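Probable Thioesterase (Bartonella henselae, PDB 3HM0) probably hydrolyses the thioester bond of acyl-coenzyme A or a related thioester, as a member of the hotdog-fold thioesterase superfamily. Local coordinates at residues Phe39-Tyr44 with Leu111-Arg116; Glu61-Gly66 with Gln129-Gly134; Glu98-Arg103 with Leu138-Val143. One frame throughout, in Å; residues are numbered along the deposited sequence.

Contact 1 of 3, residues Phe39-Tyr44 with Leu111-Arg116; sequences FQARVY and LTIKTR
Phe39 and Ile113 pair through both backbone N-H and C=O groups, and Ala41 and Leu111 do the same two residues on. These are the hydrogen-bonded pairs of an antiparallel ladder between strand 37-42, outermost in the chain's own sheet, and strand 110-120. Gln40 and Thr112 form the non-hydrogen-bonded pair between them. The shortest bonds are Ile113 N to Phe39 O and Leu111 N to Ala41 O, both 2.7 Å. The short strand axes run at 144°, so the pairing is twisted.

Ile113 can be followed outward. Ile113 CB lies 3.4 Å from Phe39 O. With CG1 anti to the carbonyl carbon (chi1 -52°), Ile113 CG1 also passes Phe39 O, at 3.5 Å. At the tip, Ile113 CD1 reaches the edge of the Phe39 ring, 4.3 Å from Phe39 CD2, and comes within 4.4 Å of Ala41 CB. Val43 CG2 adds a contact of 3.9 Å with Leu111 CD1 beyond the last pair.

This apolar face turns to helix 58-72, where Phe62 covers Ala41 and Leu111. On the other face Gln40 and Thr112 stand side by side. Gln40 NE2 approaches Thr112 OG1 at 3.5 Å, and Gln40 CA makes a CA-H...O contact with Leu111 O. Past the strand end, Tyr44 OH bonds to Glu69 of the second subunit.

The four backbone bonds thus set the register of strand 37-42. The split between apolar and polar side chains fits one face for packing on the helix and the other for a more solvent-exposed position.

Contact 2 of 3, residues Glu61-Gly66 with Gln129-Gly134; sequences EFFERG and QYILHG
Phe63 of helix 58-72 lies against Gln129 and Ile131 of strand 124-133. This is the hotdog fold, in which an antiparallel sheet wraps a central helix. The short axes of helix and strand run at 117° and approach to 9.2 Å.

The apolar contacts centre on the Phe63 ring. Ile131 CD1 sits over one face in a CH-pi contact, 3.7 Å from the Phe63 ring centroid. Ile131 CG1 packs 3.6 Å from Phe63 CE1. The backbone N of Tyr130 lies at the ring edge. Gln129 CB approaches the ring obliquely, 3.3 Å from Phe63 CD1. Phe62 adds its CB, which meets Ile131 CD1 at 4.0 Å.

The polar contact is made by the buried amide of Gln129. Its chain is extended beyond CG (chi2 -164°), which carries the amide past the ring to the helix backbone. NE2 is held by Thr115 OG1 as well as by the helix carbonyl, and OE1 by Arg67 NH1, so both ends of the amide are held. Across the contact, Gln129 NE2 donates to Phe63 O at 2.8 Å, with that oxygen close to the amide plane.

Contact 3 of 3, residues Glu98-Arg103 with Leu138-Val143; sequences EINFSR and LVTAKV
The Phe101 ring carries Ile99 CG2 over one face, nearer its rim than its centre. Across the strands, Val139 CG2 approaches the same ring obliquely, 4.1 Å from Phe101 CD1. The Asn100 side chain is on the opposite face of the sheet, with Asn100 CB 3.3 Å from Thr140 OG1.

These residues belong to an antiparallel ladder between strands 90-101 and 136-149, whose short axes run at 174°. Glu98 with Lys142 and Asn100 with Thr140 are hydrogen-bonded pairs. Ile99 with Ala141 and Phe101 with Val139 are non-hydrogen-bonded pairs. The bond from Asn100 N to Thr140 O is nearly straight, with 175° at the hydrogen.

On the apolar face Ile99 and Val139 lie side by side, with Ile99 CG2 3.4 Å from Val139 CG1. Val139 CG1 is anti to the backbone N (chi1 179°). That places CG1 by Ile99, while CG2 is the slightly nearer methyl to Phe101.

At the strand end Leu138 O takes two donors. Ser102 N comes nearly along the C=O axis of Leu138 at 2.8 Å, but this bond is noticeably bent at the hydrogen. Arg103 N comes onto a lone pair of Leu138 O at 3.0 Å, in a straighter bond. Leu138 CD2 packs on Arg103 CB at 3.6 Å, while Arg103 NH1 bonds to Met137 O. Leu138 and Val139 together stand opposite Ile131, a classic beta bulge.

Phe63 and Tyr59 of helix 58-72 cover Val139, and Phe63 also covers Ala141. On its other side, strand 136-149 pairs with strand 124-133. Beyond Glu98, Ile99 and Asn100, the sheet continues into an antiparallel strand of the third subunit, where His96 bonds to Glu98 OE2.

How the contacts relate
All three contacts share one antiparallel sheet, ordered 37-42, 110-120, 124-133, 136-149, 90-101. Contact 1 joins the first two strands and contact 3 the last two. Contact 2 sets helix 58-72 against the middle strand. The centres of contacts 1 and 2 are about 4 Å apart, those of 2 and 3 about 9 Å, and those of 1 and 3 about 13 Å. Along the chain the first segments come in the order 39-44, 61-66, 98-103, and the second segments follow as 111-116, 129-134, 138-143, so every pair of contacts interleaves. The five strands and the helix thus form one hotdog domain. Contacts 1 and 2 reach the second subunit, and contacts 2 and 3 the third.

Contact 1 of 3, residues Phe39-Tyr44 with Leu111-Arg116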
# COMPACT_ATOMS: atom_id res chain seq x y z
N PHE A 39 -16.44 -2.44 -13.87
CA PHE A 39 -16.21 -1.50 -12.79
C PHE A 39 -15.11 -0.47 -13.10
O PHE A 39 -14.04 -0.82 -13.61
CB PHE A 39 -15.89 -2.25 -11.50
CG PHE A 39 -16.02 -1.40 -10.28
CD1 PHE A 39 -17.27 -0.97 -9.84
CD2 PHE A 39 -14.88 -0.98 -9.59
CE1 PHE A 39 -17.39 -0.15 -8.72
CE2 PHE A 39 -14.99 -0.16 -8.46
CZ PHE A 39 -16.24 0.25 -8.02
N GLN A 40 -15.37 0.79 -12.77
CA GLN A 40 -14.41 1.85 -13.05
C GLN A 40 -13.68 2.34 -11.80
O GLN A 40 -14.24 2.37 -10.70
CB GLN A 40 -15.10 3.02 -13.74
CG GLN A 40 -15.83 2.66 -15.04
CD GLN A 40 -15.91 3.82 -16.02
OE1 GLN A 40 -16.21 4.97 -15.65
NE2 GLN A 40 -15.63 3.54 -17.28
N ALA A 41 -12.42 2.70 -11.97
CA ALA A 41 -11.66 3.38 -10.94
C ALA A 41 -10.71 4.37 -11.58
O ALA A 41 -10.23 4.14 -12.70
CB ALA A 41 -10.90 2.39 -10.04
N ARG A 42 -10.48 5.46 -10.88
CA ARG A 42 -9.56 6.51 -11.29
C ARG A 42 -8.15 6.23 -10.74
O ARG A 42 -7.99 5.58 -9.71
CB ARG A 42 -10.10 7.85 -10.76
CG ARG A 42 -9.34 9.10 -11.22
CD ARG A 42 -9.66 9.42 -12.66
NE ARG A 42 -11.05 9.87 -12.81
CZ ARG A 42 -11.54 10.43 -13.90
NH1 ARG A 42 -10.78 10.62 -14.97
NH2 ARG A 42 -12.81 10.82 -13.92
N VAL A 43 -7.13 6.72 -11.43
CA VAL A 43 -5.76 6.60 -10.95
C VAL A 43 -5.37 7.90 -10.27
O VAL A 43 -5.46 8.98 -10.86
CB VAL A 43 -4.77 6.33 -12.08
CG1 VAL A 43 -3.33 6.51 -11.59
CG2 VAL A 43 -5.00 4.94 -12.72
N TYR A 44 -4.92 7.77 -9.03
CA TYR A 44 -4.48 8.88 -8.23
C TYR A 44 -2.98 8.80 -7.97
O TYR A 44 -2.33 7.82 -8.36
CB TYR A 44 -5.25 8.82 -6.91
CG TYR A 44 -6.73 8.96 -7.08
CD1 TYR A 44 -7.32 10.22 -7.27
CD2 TYR A 44 -7.56 7.84 -7.08
CE1 TYR A 44 -8.71 10.35 -7.43
CE2 TYR A 44 -8.95 7.96 -7.25
CZ TYR A 44 -9.50 9.22 -7.41
OH TYR A 44 -10.86 9.36 -7.57
N LEU A 111 -10.12 3.96 -15.38
CA LEU A 111 -9.94 2.55 -15.72
C LEU A 111 -11.26 1.78 -15.73
O LEU A 111 -12.14 2.02 -14.90
CB LEU A 111 -8.93 1.87 -14.76
CG LEU A 111 -7.49 2.41 -14.60
CD1 LEU A 111 -6.71 1.57 -13.62
CD2 LEU A 111 -6.75 2.49 -15.93
N THR A 112 -11.39 0.88 -16.70
CA THR A 112 -12.47 -0.10 -16.77
C THR A 112 -11.88 -1.45 -16.38
O THR A 112 -10.88 -1.90 -16.96
CB THR A 112 -13.05 -0.17 -18.19
OG1 THR A 112 -13.41 1.15 -18.62
CG2 THR A 112 -14.26 -1.08 -18.26
N ILE A 113 -12.49 -2.08 -15.38
CA ILE A 113 -12.05 -3.37 -14.88
C ILE A 113 -13.11 -4.42 -15.24
O ILE A 113 -14.26 -4.29 -14.85
CB ILE A 113 -11.83 -3.34 -13.34
CG1 ILE A 113 -10.90 -2.19 -12.93
CG2 ILE A 113 -11.25 -4.69 -12.84
CD1 ILE A 113 -11.09 -1.74 -11.48
N LYS A 114 -12.70 -5.44 -15.98
CA LYS A 114 -13.62 -6.49 -16.43
C LYS A 114 -13.35 -7.82 -15.73
O LYS A 114 -12.24 -8.33 -15.73
CB LYS A 114 -13.60 -6.62 -17.95
CG LYS A 114 -14.04 -5.35 -18.63
CD LYS A 114 -13.60 -5.24 -20.07
CE LYS A 114 -14.70 -5.71 -21.02
NZ LYS A 114 -15.90 -4.81 -20.96
N THR A 115 -14.41 -8.37 -15.14
CA THR A 115 -14.28 -9.54 -14.30
C THR A 115 -15.42 -10.50 -14.61
O THR A 115 -16.58 -10.09 -14.77
CB THR A 115 -14.33 -9.14 -12.81
OG1 THR A 115 -13.32 -8.16 -12.54
CG2 THR A 115 -14.11 -10.32 -11.92
N ARG A 116 -15.09 -11.78 -14.73
CA ARG A 116 -16.09 -12.82 -14.73
C ARG A 116 -15.49 -14.10 -14.17
O ARG A 116 -14.28 -14.29 -14.22
CB ARG A 116 -16.64 -13.05 -16.14
CG ARG A 116 -15.65 -13.71 -17.09
CD ARG A 116 -16.34 -14.13 -18.37
NE ARG A 116 -15.42 -14.55 -19.43
CZ ARG A 116 -15.82 -15.01 -20.61
NH1 ARG A 116 -17.11 -15.12 -20.89
NH2 ARG A 116 -14.92 -15.37 -21.52

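Contact 2 of 3, residues Glu61-Gly66 with Gln129-Gly134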
# COMPACT_ATOMS: atom_id res chain seq x y z
N GLU A 61 -4.53 -4.35 -6.78
CA GLU A 61 -5.57 -3.72 -5.95
C GLU A 61 -6.80 -3.46 -6.78
O GLU A 61 -7.92 -3.73 -6.32
CB GLU A 61 -5.08 -2.43 -5.26
CG GLU A 61 -4.14 -2.76 -4.10
CD GLU A 61 -3.78 -1.57 -3.29
OE1 GLU A 61 -4.47 -0.55 -3.41
OE2 GLU A 61 -2.80 -1.66 -2.52
N PHE A 62 -6.60 -2.97 -8.00
CA PHE A 62 -7.70 -2.73 -8.92
C PHE A 62 -8.42 -4.04 -9.29
O PHE A 62 -9.65 -4.09 -9.30
CB PHE A 62 -7.22 -1.98 -10.17
CG PHE A 62 -6.76 -0.55 -9.91
CD1 PHE A 62 -7.57 0.36 -9.24
CD2 PHE A 62 -5.52 -0.10 -10.38
CE1 PHE A 62 -7.15 1.67 -9.01
CE2 PHE A 62 -5.10 1.23 -10.17
CZ PHE A 62 -5.92 2.10 -9.47
N PHE A 63 -7.66 -5.10 -9.56
CA PHE A 63 -8.27 -6.42 -9.81
C PHE A 63 -9.09 -6.91 -8.63
O PHE A 63 -10.15 -7.48 -8.84
CB PHE A 63 -7.21 -7.48 -10.14
CG PHE A 63 -6.68 -7.41 -11.54
CD1 PHE A 63 -7.56 -7.34 -12.63
CD2 PHE A 63 -5.32 -7.44 -11.78
CE1 PHE A 63 -7.09 -7.30 -13.96
CE2 PHE A 63 -4.82 -7.40 -13.10
CZ PHE A 63 -5.73 -7.33 -14.20
N GLU A 64 -8.58 -6.71 -7.41
CA GLU A 64 -9.31 -7.02 -6.17
C GLU A 64 -10.66 -6.26 -6.07
O GLU A 64 -11.67 -6.85 -5.70
CB GLU A 64 -8.44 -6.76 -4.94
CG GLU A 64 -8.91 -7.43 -3.63
CD GLU A 64 -9.10 -6.40 -2.51
OE1 GLU A 64 -8.10 -5.84 -2.02
OE2 GLU A 64 -10.27 -6.15 -2.12
N ARG A 65 -10.67 -4.97 -6.43
CA ARG A 65 -11.91 -4.18 -6.54
C ARG A 65 -12.92 -4.82 -7.49
O ARG A 65 -14.12 -4.87 -7.19
CB ARG A 65 -11.63 -2.73 -6.98
CG ARG A 65 -10.80 -1.94 -5.98
CD ARG A 65 -10.80 -0.44 -6.26
NE ARG A 65 -9.56 0.14 -5.75
CZ ARG A 65 -9.15 1.39 -5.95
NH1 ARG A 65 -7.99 1.79 -5.47
NH2 ARG A 65 -9.89 2.22 -6.65
N GLY A 66 -12.43 -5.31 -8.62
CA GLY A 66 -13.27 -5.97 -9.61
C GLY A 66 -13.95 -7.19 -9.02
O GLY A 66 -15.16 -7.34 -9.14
N GLN A 129 -9.67 -11.53 -15.51
CA GLN A 129 -9.85 -10.09 -15.31
C GLN A 129 -9.06 -9.30 -16.31
O GLN A 129 -7.99 -9.73 -16.72
CB GLN A 129 -9.47 -9.70 -13.88
CG GLN A 129 -10.25 -10.44 -12.83
CD GLN A 129 -10.15 -9.79 -11.48
OE1 GLN A 129 -9.32 -10.20 -10.65
NE2 GLN A 129 -10.99 -8.77 -11.23
N TYR A 130 -9.60 -8.14 -16.71
CA TYR A 130 -8.96 -7.25 -17.66
C TYR A 130 -8.99 -5.79 -17.18
O TYR A 130 -9.95 -5.35 -16.53
CB TYR A 130 -9.62 -7.37 -19.05
CG TYR A 130 -9.56 -8.77 -19.65
CD1 TYR A 130 -8.45 -9.20 -20.36
CD2 TYR A 130 -10.62 -9.66 -19.48
CE1 TYR A 130 -8.38 -10.49 -20.88
CE2 TYR A 130 -10.57 -10.96 -20.01
CZ TYR A 130 -9.44 -11.37 -20.71
OH TYR A 130 -9.39 -12.65 -21.23
N ILE A 131 -7.95 -5.03 -17.51
CA ILE A 131 -7.93 -3.61 -17.23
C ILE A 131 -7.69 -2.82 -18.50
O ILE A 131 -6.65 -2.94 -19.13
CB ILE A 131 -6.93 -3.23 -16.10
CG1 ILE A 131 -7.39 -3.85 -14.76
CG2 ILE A 131 -6.82 -1.70 -15.97
CD1 ILE A 131 -6.44 -3.72 -13.63
N LEU A 132 -8.67 -2.00 -18.87
CA LEU A 132 -8.55 -1.14 -20.04
C LEU A 132 -8.64 0.32 -19.65
O LEU A 132 -9.25 0.69 -18.64
CB LEU A 132 -9.67 -1.41 -21.06
CG LEU A 132 -9.81 -2.84 -21.56
CD1 LEU A 132 -10.68 -3.63 -20.61
CD2 LEU A 132 -10.40 -2.85 -22.98
N HIS A 133 -8.00 1.15 -20.48
CA HIS A 133 -8.28 2.55 -20.49
C HIS A 133 -8.97 2.88 -21.83
O HIS A 133 -8.32 2.90 -22.87
CB HIS A 133 -7.01 3.36 -20.31
CG HIS A 133 -7.24 4.83 -20.43
ND1 HIS A 133 -6.50 5.63 -21.27
CD2 HIS A 133 -8.16 5.63 -19.84
CE1 HIS A 133 -6.94 6.87 -21.18
NE2 HIS A 133 -7.94 6.90 -20.32
N GLY A 134 -10.28 3.14 -21.77
CA GLY A 134 -11.10 3.23 -22.96
C GLY A 134 -11.15 1.88 -23.67
O GLY A 134 -11.65 0.90 -23.12

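Contact 3 of 3, residues Glu98-Arg103 with Leu138-Val143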
# COMPACT_ATOMS: atom_id res chain seq x y z
N GLU A 98 -1.85 -15.14 -12.66
CA GLU A 98 -1.03 -14.84 -13.83
C GLU A 98 -1.36 -13.46 -14.32
O GLU A 98 -2.50 -13.20 -14.70
CB GLU A 98 -1.33 -15.79 -15.00
CG GLU A 98 -0.22 -16.80 -15.28
CD GLU A 98 0.27 -16.79 -16.73
OE1 GLU A 98 -0.59 -16.82 -17.66
OE2 GLU A 98 1.51 -16.75 -16.94
N ILE A 99 -0.36 -12.58 -14.35
CA ILE A 99 -0.58 -11.23 -14.86
C ILE A 99 0.30 -10.89 -16.06
O ILE A 99 1.50 -11.18 -16.10
CB ILE A 99 -0.38 -10.14 -13.78
CG1 ILE A 99 -1.00 -10.58 -12.45
CG2 ILE A 99 -0.95 -8.79 -14.23
CD1 ILE A 99 -0.06 -11.41 -11.60
N ASN A 100 -0.34 -10.27 -17.04
CA ASN A 100 0.36 -9.72 -18.18
C ASN A 100 0.28 -8.20 -18.17
O ASN A 100 -0.82 -7.64 -18.22
CB ASN A 100 -0.24 -10.28 -19.48
CG ASN A 100 0.55 -9.85 -20.71
OD1 ASN A 100 1.80 -9.85 -20.70
ND2 ASN A 100 -0.16 -9.48 -21.78
N PHE A 101 1.43 -7.53 -18.10
CA PHE A 101 1.47 -6.06 -18.13
C PHE A 101 1.82 -5.50 -19.51
O PHE A 101 3.00 -5.33 -19.83
CB PHE A 101 2.45 -5.51 -17.08
CG PHE A 101 2.21 -6.04 -15.66
CD1 PHE A 101 1.43 -5.32 -14.76
CD2 PHE A 101 2.77 -7.23 -15.23
CE1 PHE A 101 1.23 -5.80 -13.47
CE2 PHE A 101 2.58 -7.69 -13.94
CZ PHE A 101 1.81 -6.97 -13.05
N SER A 102 0.81 -5.20 -20.33
CA SER A 102 1.05 -4.79 -21.71
C SER A 102 1.31 -3.30 -21.88
O SER A 102 2.25 -2.91 -22.56
CB SER A 102 -0.12 -5.16 -22.64
OG SER A 102 -0.59 -6.46 -22.37
N ARG A 103 0.44 -2.48 -21.31
CA ARG A 103 0.46 -1.06 -21.52
C ARG A 103 0.24 -0.40 -20.19
O ARG A 103 -0.43 -0.97 -19.31
CB ARG A 103 -0.67 -0.68 -22.44
CG ARG A 103 -0.46 -1.04 -23.90
CD ARG A 103 -1.45 -0.25 -24.76
NE ARG A 103 -1.48 -0.75 -26.13
CZ ARG A 103 -1.98 -1.93 -26.52
NH1 ARG A 103 -2.50 -2.80 -25.64
NH2 ARG A 103 -1.95 -2.25 -27.82
N LEU A 138 -4.64 -2.77 -21.10
CA LEU A 138 -3.41 -2.47 -20.35
C LEU A 138 -2.82 -3.70 -19.66
O LEU A 138 -1.64 -4.04 -19.85
CB LEU A 138 -3.62 -1.32 -19.36
CG LEU A 138 -4.35 -0.07 -19.88
CD1 LEU A 138 -4.90 0.78 -18.74
CD2 LEU A 138 -3.50 0.77 -20.81
N VAL A 139 -3.65 -4.39 -18.88
CA VAL A 139 -3.19 -5.47 -18.05
C VAL A 139 -4.26 -6.55 -18.09
O VAL A 139 -5.44 -6.23 -18.19
CB VAL A 139 -3.00 -4.99 -16.56
CG1 VAL A 139 -2.54 -6.14 -15.67
CG2 VAL A 139 -2.02 -3.84 -16.47
N THR A 140 -3.86 -7.82 -18.04
CA THR A 140 -4.83 -8.93 -18.07
C THR A 140 -4.43 -9.95 -17.02
O THR A 140 -3.24 -10.08 -16.73
CB THR A 140 -4.82 -9.71 -19.41
OG1 THR A 140 -3.57 -10.39 -19.53
CG2 THR A 140 -5.03 -8.80 -20.61
N ALA A 141 -5.38 -10.70 -16.47
CA ALA A 141 -5.02 -11.64 -15.41
C ALA A 141 -5.92 -12.88 -15.29
O ALA A 141 -7.14 -12.81 -15.53
CB ALA A 141 -4.92 -10.92 -14.06
N LYS A 142 -5.30 -14.00 -14.93
CA LYS A 142 -6.01 -15.22 -14.59
C LYS A 142 -5.76 -15.48 -13.12
O LYS A 142 -4.63 -15.50 -12.66
CB LYS A 142 -5.54 -16.42 -15.43
CG LYS A 142 -6.26 -16.61 -16.78
CD LYS A 142 -5.60 -15.79 -17.91
CE LYS A 142 -6.63 -15.36 -19.00
NZ LYS A 142 -6.31 -14.01 -19.63
N VAL A 143 -6.85 -15.65 -12.38
CA VAL A 143 -6.75 -15.72 -10.94
C VAL A 143 -7.45 -16.97 -10.47
O VAL A 143 -8.55 -17.29 -10.93
CB VAL A 143 -7.41 -14.50 -10.28
CG1 VAL A 143 -6.88 -14.33 -8.91
CG2 VAL A 143 -7.12 -13.23 -11.08